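Local atomic coordinates of polyketide synthase type I (Bacillus amyloliquefaciens, PDB entry 5KKU), a protein that carries an N-terminal double-hotdog dehydratase domain of the difficidin assembly line, which probably removes water from a growing polyketide intermediate. Residues H193-F207 with F233-R246. Residues are numbered along the deposited sequence; the frame is centred on the assembly and turned at random.
Sequences HPAFLDASTLAGSSF and FPKTIYTYSAKNSR
With chi1 at 65°, CG1 of I237 sits between its own backbone N and carbonyl carbon, a setting that lays it over one face of the F196 ring, 4.0 Å from the ring centroid. F196 also turns an edge toward the face of F233 in an offset edge-to-face pair, the planes at 79° and the centroids 5.3 Å apart. At its rim, F196 CZ meets the backbone K235 O at 3.4 Å, near the ring plane, while L197 CD2 reaches the edge of F233. One turn on, T239 OG1 donates to S200 OG (3.1 Å); that hydroxyl in turn donates to F196 O (2.8 Å), which S200 N approaches from the opposite face of the carbonyl plane. Past the helix, A203 CB rests on S241 CB, and R246 NH2 packs against G204 CA at 3.1 Å, where a side chain would collide with it. The bend at chi3 of R246 brings one guanidinium face over F207 CD2, the two planes steeply inclined; weak bonds run from R246 NH2 to S241 OG and from R246 NH1 to A242 O. K243 CB lies over a face of F207, 4.2 Å from the centroid. Helix 194-200 thus runs nearly along strand 236-242, at 25°, the pairing of central helix and sheet that defines a hotdog fold, here the C-terminal one. D198, the predicted proton donor, takes no part in this contact and hydrogen-bonds H155 through OD2. The chemistry is mainly apolar and aromatic at the helix, with a relayed hydroxyl pair whose direction is set by F196 O; beyond it the F207 ring still packs against K243 and R246, whose guanidinium has only weak polar links to S241 and A242.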
ATOM      1  N   HIS A 193       7.158  -0.501   5.807  1.00 17.37           N
ATOM      2  CA  HIS A 193       6.215  -1.091   6.701  1.00 17.77           C
ATOM      3  C   HIS A 193       4.873  -1.014   5.989  1.00 24.28           C
ATOM      4  O   HIS A 193       4.436   0.042   5.625  1.00 25.08           O
ATOM      5  CB  HIS A 193       6.166  -0.328   8.027  1.00 22.80           C
ATOM      6  CG  HIS A 193       5.645  -1.098   9.205  1.00 23.09           C
ATOM      7  ND1 HIS A 193       4.359  -1.550   9.303  1.00 21.76           N
ATOM      8  CD2 HIS A 193       6.236  -1.427  10.368  1.00 22.56           C
ATOM      9  CE1 HIS A 193       4.187  -2.144  10.460  1.00 20.06           C
ATOM     10  NE2 HIS A 193       5.317  -2.102  11.115  1.00 22.28           N
ATOM     11  N   PRO A 194       4.223  -2.147   5.875  1.00 22.10           N
ATOM     12  CA  PRO A 194       2.936  -2.239   5.234  1.00 19.71           C
ATOM     13  C   PRO A 194       1.893  -1.375   5.885  1.00 23.24           C
ATOM     14  O   PRO A 194       1.084  -0.842   5.197  1.00 19.54           O
ATOM     15  CB  PRO A 194       2.609  -3.700   5.375  1.00 24.30           C
ATOM     16  CG  PRO A 194       3.895  -4.348   5.294  1.00 18.46           C
ATOM     17  CD  PRO A 194       4.831  -3.461   6.019  1.00 20.94           C
ATOM     18  N   ALA A 195       1.937  -1.249   7.198  1.00 22.24           N
ATOM     19  CA  ALA A 195       1.033  -0.365   7.897  1.00 21.95           C
ATOM     20  C   ALA A 195       1.148   1.066   7.410  1.00 25.59           C
ATOM     21  O   ALA A 195       0.186   1.689   7.140  1.00 22.25           O
ATOM     22  CB  ALA A 195       1.232  -0.432   9.381  1.00 23.92           C
ATOM     23  N   PHE A 196       2.366   1.561   7.302  1.00 23.39           N
ATOM     24  CA  PHE A 196       2.637   2.849   6.745  1.00 16.47           C
ATOM     25  C   PHE A 196       2.150   2.974   5.305  1.00 21.76           C
ATOM     26  O   PHE A 196       1.529   3.938   4.989  1.00 19.68           O
ATOM     27  CB  PHE A 196       4.111   3.181   6.821  1.00 22.02           C
ATOM     28  CG  PHE A 196       4.547   3.828   8.108  1.00 23.07           C
ATOM     29  CD1 PHE A 196       3.737   4.700   8.783  1.00 19.45           C
ATOM     30  CD2 PHE A 196       5.791   3.579   8.608  1.00 22.33           C
ATOM     31  CE1 PHE A 196       4.135   5.269   9.945  1.00 23.21           C
ATOM     32  CE2 PHE A 196       6.208   4.146   9.765  1.00 20.25           C
ATOM     33  CZ  PHE A 196       5.383   4.999  10.431  1.00 24.85           C
ATOM     34  N   LEU A 197       2.412   1.971   4.479  1.00 19.63           N
ATOM     35  CA  LEU A 197       2.032   1.949   3.098  1.00 13.29           C
ATOM     36  C   LEU A 197       0.512   1.993   2.933  1.00 19.38           C
ATOM     37  O   LEU A 197       0.004   2.777   2.195  1.00 19.70           O
ATOM     38  CB  LEU A 197       2.652   0.748   2.387  1.00 19.45           C
ATOM     39  CG  LEU A 197       4.159   0.666   2.168  1.00 20.29           C
ATOM     40  CD1 LEU A 197       4.507  -0.466   1.255  1.00 24.38           C
ATOM     41  CD2 LEU A 197       4.704   1.942   1.595  1.00 20.93           C
ATOM     42  N   ASP A 198      -0.212   1.129   3.622  1.00 21.06           N
ATOM     43  CA  ASP A 198      -1.660   1.095   3.631  1.00 14.30           C
ATOM     44  C   ASP A 198      -2.290   2.427   3.990  1.00 21.84           C
ATOM     45  O   ASP A 198      -3.062   2.926   3.271  1.00 19.80           O
ATOM     46  CB  ASP A 198      -2.119   0.007   4.568  1.00 17.28           C
ATOM     47  CG  ASP A 198      -3.591  -0.199   4.570  1.00 24.90           C
ATOM     48  OD1 ASP A 198      -4.166  -0.624   3.589  1.00 28.50           O
ATOM     49  OD2 ASP A 198      -4.192   0.051   5.568  1.00 26.53           O
ATOM     50  N   ALA A 199      -1.927   2.983   5.126  1.00 23.01           N
ATOM     51  CA  ALA A 199      -2.440   4.270   5.546  1.00 25.17           C
ATOM     52  C   ALA A 199      -2.142   5.386   4.572  1.00 23.95           C
ATOM     53  O   ALA A 199      -2.922   6.282   4.458  1.00 29.88           O
ATOM     54  CB  ALA A 199      -1.951   4.648   6.914  1.00 25.80           C
ATOM     55  N   SER A 200      -1.023   5.309   3.902  1.00 16.98           N
ATOM     56  CA  SER A 200      -0.654   6.302   2.933  1.00 24.11           C
ATOM     57  C   SER A 200      -1.504   6.309   1.682  1.00 20.68           C
ATOM     58  O   SER A 200      -1.623   7.299   1.065  1.00 23.87           O
ATOM     59  CB  SER A 200       0.802   6.188   2.571  1.00 16.06           C
ATOM     60  OG  SER A 200       1.585   6.436   3.662  1.00 16.96           O
ATOM     61  N   THR A 201      -2.074   5.167   1.341  1.00 19.79           N
ATOM     62  CA  THR A 201      -3.010   5.097   0.246  1.00 21.33           C
ATOM     63  C   THR A 201      -4.285   5.850   0.500  1.00 24.27           C
ATOM     64  O   THR A 201      -5.063   5.990  -0.374  1.00 25.76           O
ATOM     65  CB  THR A 201      -3.395   3.693  -0.206  1.00 19.81           C
ATOM     66  OG1 THR A 201      -4.294   3.104   0.708  1.00 18.65           O
ATOM     67  CG2 THR A 201      -2.251   2.867  -0.391  1.00 21.75           C
ATOM     68  N   LEU A 202      -4.442   6.358   1.699  1.00 27.41           N
ATOM     69  CA  LEU A 202      -5.560   7.144   2.088  1.00 24.70           C
ATOM     70  C   LEU A 202      -5.337   8.601   1.833  1.00 29.20           C
ATOM     71  O   LEU A 202      -6.141   9.382   2.172  1.00 30.55           O
ATOM     72  CB  LEU A 202      -5.852   6.923   3.552  1.00 20.04           C
ATOM     73  CG  LEU A 202      -6.384   5.557   3.925  1.00 26.96           C
ATOM     74  CD1 LEU A 202      -6.578   5.392   5.399  1.00 30.35           C
ATOM     75  CD2 LEU A 202      -7.696   5.308   3.242  1.00 25.76           C
ATOM     76  N   ALA A 203      -4.225   8.949   1.224  1.00 26.95           N
ATOM     77  CA  ALA A 203      -3.955  10.333   0.836  1.00 29.58           C
ATOM     78  C   ALA A 203      -5.036  11.001  -0.009  1.00 29.19           C
ATOM     79  O   ALA A 203      -5.554  10.437  -0.924  1.00 27.88           O
ATOM     80  CB  ALA A 203      -2.624  10.444   0.146  1.00 27.67           C
ATOM     81  N   GLY A 204      -5.380  12.203   0.366  1.00 29.99           N
ATOM     82  CA  GLY A 204      -6.371  12.961  -0.343  1.00 29.66           C
ATOM     83  C   GLY A 204      -7.751  12.770   0.189  1.00 37.12           C
ATOM     84  O   GLY A 204      -8.638  13.333  -0.322  1.00 35.53           O
ATOM     85  N   SER A 205      -7.912  11.962   1.221  1.00 35.29           N
ATOM     86  CA  SER A 205      -9.213  11.751   1.800  1.00 37.27           C
ATOM     87  C   SER A 205      -9.867  13.028   2.321  1.00 39.64           C
ATOM     88  O   SER A 205     -11.059  13.171   2.276  1.00 38.47           O
ATOM     89  CB  SER A 205      -9.146  10.729   2.903  1.00 35.35           C
ATOM     90  OG  SER A 205      -8.815   9.471   2.408  1.00 39.87           O
ATOM     91  N   SER A 206      -9.103  13.953   2.829  1.00 39.14           N
ATOM     92  CA  SER A 206      -9.649  15.180   3.302  1.00 36.05           C
ATOM     93  C   SER A 206     -10.186  15.988   2.136  1.00 36.95           C
ATOM     94  O   SER A 206     -11.080  16.741   2.263  1.00 41.46           O
ATOM     95  CB  SER A 206      -8.565  15.932   4.048  1.00 33.01           C
ATOM     96  OG  SER A 206      -7.813  16.740   3.193  1.00 32.49           O
ATOM     97  N   PHE A 207      -9.598  15.872   0.979  1.00 37.94           N
ATOM     98  CA  PHE A 207     -10.174  16.558  -0.143  1.00 39.59           C
ATOM     99  C   PHE A 207     -11.423  15.789  -0.443  1.00 49.50           C
ATOM    100  O   PHE A 207     -11.341  14.615  -0.693  1.00 51.80           O
ATOM    101  CB  PHE A 207      -9.299  16.463  -1.356  1.00 34.29           C
ATOM    102  CG  PHE A 207      -7.935  17.021  -1.178  1.00 35.67           C
ATOM    103  CD1 PHE A 207      -7.744  18.249  -0.611  1.00 31.28           C
ATOM    104  CD2 PHE A 207      -6.864  16.328  -1.618  1.00 28.98           C
ATOM    105  CE1 PHE A 207      -6.500  18.760  -0.487  1.00 29.17           C
ATOM    106  CE2 PHE A 207      -5.626  16.830  -1.486  1.00 31.77           C
ATOM    107  CZ  PHE A 207      -5.440  18.043  -0.908  1.00 28.10           C
ATOM    108  N   PHE A 233      11.715   4.173   6.510  1.00 29.01           N
ATOM    109  CA  PHE A 233      10.806   4.908   7.336  1.00 26.26           C
ATOM    110  C   PHE A 233      11.270   5.090   8.784  1.00 26.39           C
ATOM    111  O   PHE A 233      11.733   4.197   9.382  1.00 26.34           O
ATOM    112  CB  PHE A 233       9.459   4.200   7.336  1.00 26.02           C
ATOM    113  CG  PHE A 233       8.719   4.244   6.036  1.00 27.04           C
ATOM    114  CD1 PHE A 233       8.815   5.306   5.206  1.00 24.07           C
ATOM    115  CD2 PHE A 233       7.880   3.215   5.685  1.00 25.27           C
ATOM    116  CE1 PHE A 233       8.099   5.340   4.040  1.00 24.38           C
ATOM    117  CE2 PHE A 233       7.165   3.244   4.522  1.00 26.37           C
ATOM    118  CZ  PHE A 233       7.278   4.308   3.693  1.00 24.18           C
ATOM    119  N   PRO A 234      11.055   6.252   9.351  1.00 30.79           N
ATOM    120  CA  PRO A 234      11.290   6.454  10.772  1.00 22.83           C
ATOM    121  C   PRO A 234      10.050   6.168  11.561  1.00 27.97           C
ATOM    122  O   PRO A 234       9.142   5.670  10.976  1.00 28.08           O
ATOM    123  CB  PRO A 234      11.621   7.919  10.846  1.00 23.94           C
ATOM    124  CG  PRO A 234      10.894   8.482   9.722  1.00 25.17           C
ATOM    125  CD  PRO A 234      11.054   7.513   8.633  1.00 23.04           C
ATOM    126  N   LYS A 235      10.014   6.475  12.837  1.00 29.06           N
ATOM    127  CA  LYS A 235       8.882   6.208  13.666  1.00 22.70           C
ATOM    128  C   LYS A 235       7.632   6.942  13.236  1.00 26.51           C
ATOM    129  O   LYS A 235       6.576   6.419  13.283  1.00 23.66           O
ATOM    130  CB  LYS A 235       9.213   6.544  15.090  1.00 27.93           C
ATOM    131  CG  LYS A 235      10.026   5.494  15.792  1.00 31.65           C
ATOM    132  CD  LYS A 235      10.331   5.873  17.213  1.00 36.23           C
ATOM    133  CE  LYS A 235      11.303   4.884  17.821  1.00 40.96           C
ATOM    134  NZ  LYS A 235      11.938   5.332  19.088  1.00 48.31           N
ATOM    135  N   THR A 236       7.756   8.185  12.838  1.00 20.78           N
ATOM    136  CA  THR A 236       6.622   8.909  12.335  1.00 19.58           C
ATOM    137  C   THR A 236       6.914   9.401  10.940  1.00 22.01           C
ATOM    138  O   THR A 236       7.941   9.918  10.697  1.00 17.06           O
ATOM    139  CB  THR A 236       6.296  10.149  13.189  1.00 21.26           C
ATOM    140  OG1 THR A 236       6.078   9.797  14.543  1.00 24.55           O
ATOM    141  CG2 THR A 236       5.107  10.890  12.662  1.00 20.42           C
ATOM    142  N   ILE A 237       5.974   9.236  10.033  1.00 22.24           N
ATOM    143  CA  ILE A 237       6.077   9.792   8.706  1.00 16.72           C
ATOM    144  C   ILE A 237       5.044  10.842   8.372  1.00 24.10           C
ATOM    145  O   ILE A 237       4.052  11.001   9.045  1.00 21.81           O
ATOM    146  CB  ILE A 237       6.041   8.745   7.615  1.00 21.14           C
ATOM    147  CG1 ILE A 237       4.693   8.056   7.598  1.00 21.92           C
ATOM    148  CG2 ILE A 237       7.169   7.759   7.762  1.00 24.15           C
ATOM    149  CD1 ILE A 237       4.415   7.238   6.389  1.00 16.83           C
ATOM    150  N   TYR A 238       5.271  11.552   7.299  1.00 29.09           N
ATOM    151  CA  TYR A 238       4.397  12.612   6.879  1.00 27.67           C
ATOM    152  C   TYR A 238       4.074  12.488   5.433  1.00 23.68           C
ATOM    153  O   TYR A 238       4.863  12.829   4.622  1.00 20.73           O
ATOM    154  CB  TYR A 238       5.023  13.963   7.186  1.00 25.04           C
ATOM    155  CG  TYR A 238       5.345  14.146   8.632  1.00 19.73           C
ATOM    156  CD1 TYR A 238       6.469  13.617   9.183  1.00 23.06           C
ATOM    157  CD2 TYR A 238       4.520  14.835   9.424  1.00 23.98           C
ATOM    158  CE1 TYR A 238       6.727  13.760  10.493  1.00 24.85           C
ATOM    159  CE2 TYR A 238       4.771  14.983  10.734  1.00 28.97           C
ATOM    160  CZ  TYR A 238       5.881  14.473  11.254  1.00 27.25           C
ATOM    161  OH  TYR A 238       6.087  14.644  12.538  1.00 25.77           O
ATOM    162  N   THR A 239       2.904  11.977   5.156  1.00 23.38           N
ATOM    163  CA  THR A 239       2.429  11.771   3.840  1.00 21.57           C
ATOM    164  C   THR A 239       1.794  13.023   3.240  1.00 23.72           C
ATOM    165  O   THR A 239       0.749  13.432   3.620  1.00 22.31           O
ATOM    166  CB  THR A 239       1.486  10.547   3.796  1.00 26.43           C
ATOM    167  OG1 THR A 239       2.205   9.377   4.188  1.00 18.85           O
ATOM    168  CG2 THR A 239       0.948  10.360   2.424  1.00 14.09           C
ATOM    169  N   TYR A 240       2.445  13.625   2.283  1.00 19.87           N
ATOM    170  CA  TYR A 240       1.967  14.789   1.668  1.00 16.01           C
ATOM    171  C   TYR A 240       1.267  14.485   0.351  1.00 23.00           C
ATOM    172  O   TYR A 240       1.720  13.672  -0.405  1.00 21.35           O
ATOM    173  CB  TYR A 240       3.128  15.712   1.433  1.00 23.70           C
ATOM    174  CG  TYR A 240       2.820  16.874   0.570  1.00 23.32           C
ATOM    175  CD1 TYR A 240       2.343  18.026   1.104  1.00 24.77           C
ATOM    176  CD2 TYR A 240       3.031  16.832  -0.760  1.00 24.94           C
ATOM    177  CE1 TYR A 240       2.041  19.083   0.338  1.00 26.65           C
ATOM    178  CE2 TYR A 240       2.735  17.901  -1.545  1.00 27.41           C
ATOM    179  CZ  TYR A 240       2.248  19.030  -0.977  1.00 26.13           C
ATOM    180  OH  TYR A 240       1.936  20.076  -1.704  1.00 27.16           O
ATOM    181  N   SER A 241       0.184  15.167   0.079  1.00 13.39           N
ATOM    182  CA  SER A 241      -0.593  14.993  -1.117  1.00 19.95           C
ATOM    183  C   SER A 241      -1.206  16.337  -1.594  1.00 27.99           C
ATOM    184  O   SER A 241      -1.592  17.147  -0.817  1.00 29.44           O
ATOM    185  CB  SER A 241      -1.625  13.925  -0.837  1.00 28.82           C
ATOM    186  OG  SER A 241      -2.583  13.784  -1.804  1.00 32.03           O
ATOM    187  N   ALA A 242      -1.204  16.564  -2.894  1.00 27.29           N
ATOM    188  CA  ALA A 242      -1.731  17.789  -3.455  1.00 27.49           C
ATOM    189  C   ALA A 242      -2.912  17.630  -4.383  1.00 29.42           C
ATOM    190  O   ALA A 242      -2.995  16.750  -5.169  1.00 28.62           O
ATOM    191  CB  ALA A 242      -0.649  18.557  -4.140  1.00 25.54           C
ATOM    192  N   LYS A 243      -3.823  18.560  -4.270  1.00 28.88           N
ATOM    193  CA  LYS A 243      -5.010  18.566  -5.077  1.00 29.73           C
ATOM    194  C   LYS A 243      -4.762  18.633  -6.562  1.00 27.62           C
ATOM    195  O   LYS A 243      -5.345  17.911  -7.279  1.00 32.43           O
ATOM    196  CB  LYS A 243      -5.991  19.633  -4.615  1.00 33.91           C
ATOM    197  CG  LYS A 243      -7.385  19.392  -5.137  1.00 32.81           C
ATOM    198  CD  LYS A 243      -8.483  19.933  -4.272  1.00 32.77           C
ATOM    199  CE  LYS A 243      -9.501  20.657  -5.116  1.00 41.87           C
ATOM    200  NZ  LYS A 243      -8.837  21.549  -6.113  1.00 41.79           N
ATOM    201  N   ASN A 244      -3.807  19.440  -6.968  1.00 26.46           N
ATOM    202  CA  ASN A 244      -3.407  19.550  -8.358  1.00 35.74           C
ATOM    203  C   ASN A 244      -2.867  18.295  -9.028  1.00 35.03           C
ATOM    204  O   ASN A 244      -2.894  18.190 -10.206  1.00 39.66           O
ATOM    205  CB  ASN A 244      -2.469  20.748  -8.587  1.00 30.44           C
ATOM    206  CG  ASN A 244      -1.032  20.436  -8.342  1.00 35.48           C
ATOM    207  OD1 ASN A 244      -0.699  19.613  -7.537  1.00 41.41           O
ATOM    208  ND2 ASN A 244      -0.175  21.114  -9.030  1.00 39.70           N
ATOM    209  N   SER A 245      -2.390  17.356  -8.253  1.00 33.96           N
ATOM    210  CA  SER A 245      -1.963  16.073  -8.696  1.00 31.36           C
ATOM    211  C   SER A 245      -3.097  15.069  -8.813  1.00 29.85           C
ATOM    212  O   SER A 245      -2.872  13.966  -9.169  1.00 32.98           O
ATOM    213  CB  SER A 245      -0.863  15.569  -7.776  1.00 33.16           C
ATOM    214  OG  SER A 245      -1.333  14.663  -6.804  1.00 37.20           O
ATOM    215  N   ARG A 246      -4.297  15.434  -8.422  1.00 26.05           N
ATOM    216  CA  ARG A 246      -5.421  14.521  -8.481  1.00 31.93           C
ATOM    217  C   ARG A 246      -6.221  14.686  -9.757  1.00 38.73           C
ATOM    218  O   ARG A 246      -6.548  15.768 -10.124  1.00 39.87           O
ATOM    219  CB  ARG A 246      -6.313  14.741  -7.292  1.00 32.50           C
ATOM    220  CG  ARG A 246      -7.492  13.831  -7.111  1.00 35.82           C
ATOM    221  CD  ARG A 246      -8.078  14.008  -5.720  1.00 43.80           C
ATOM    222  NE  ARG A 246      -7.325  13.364  -4.670  1.00 40.68           N
ATOM    223  CZ  ARG A 246      -6.160  13.789  -4.201  1.00 40.69           C
ATOM    224  NH1 ARG A 246      -5.627  14.886  -4.663  1.00 39.32           N
ATOM    225  NH2 ARG A 246      -5.526  13.123  -3.271  1.00 29.97           N
TER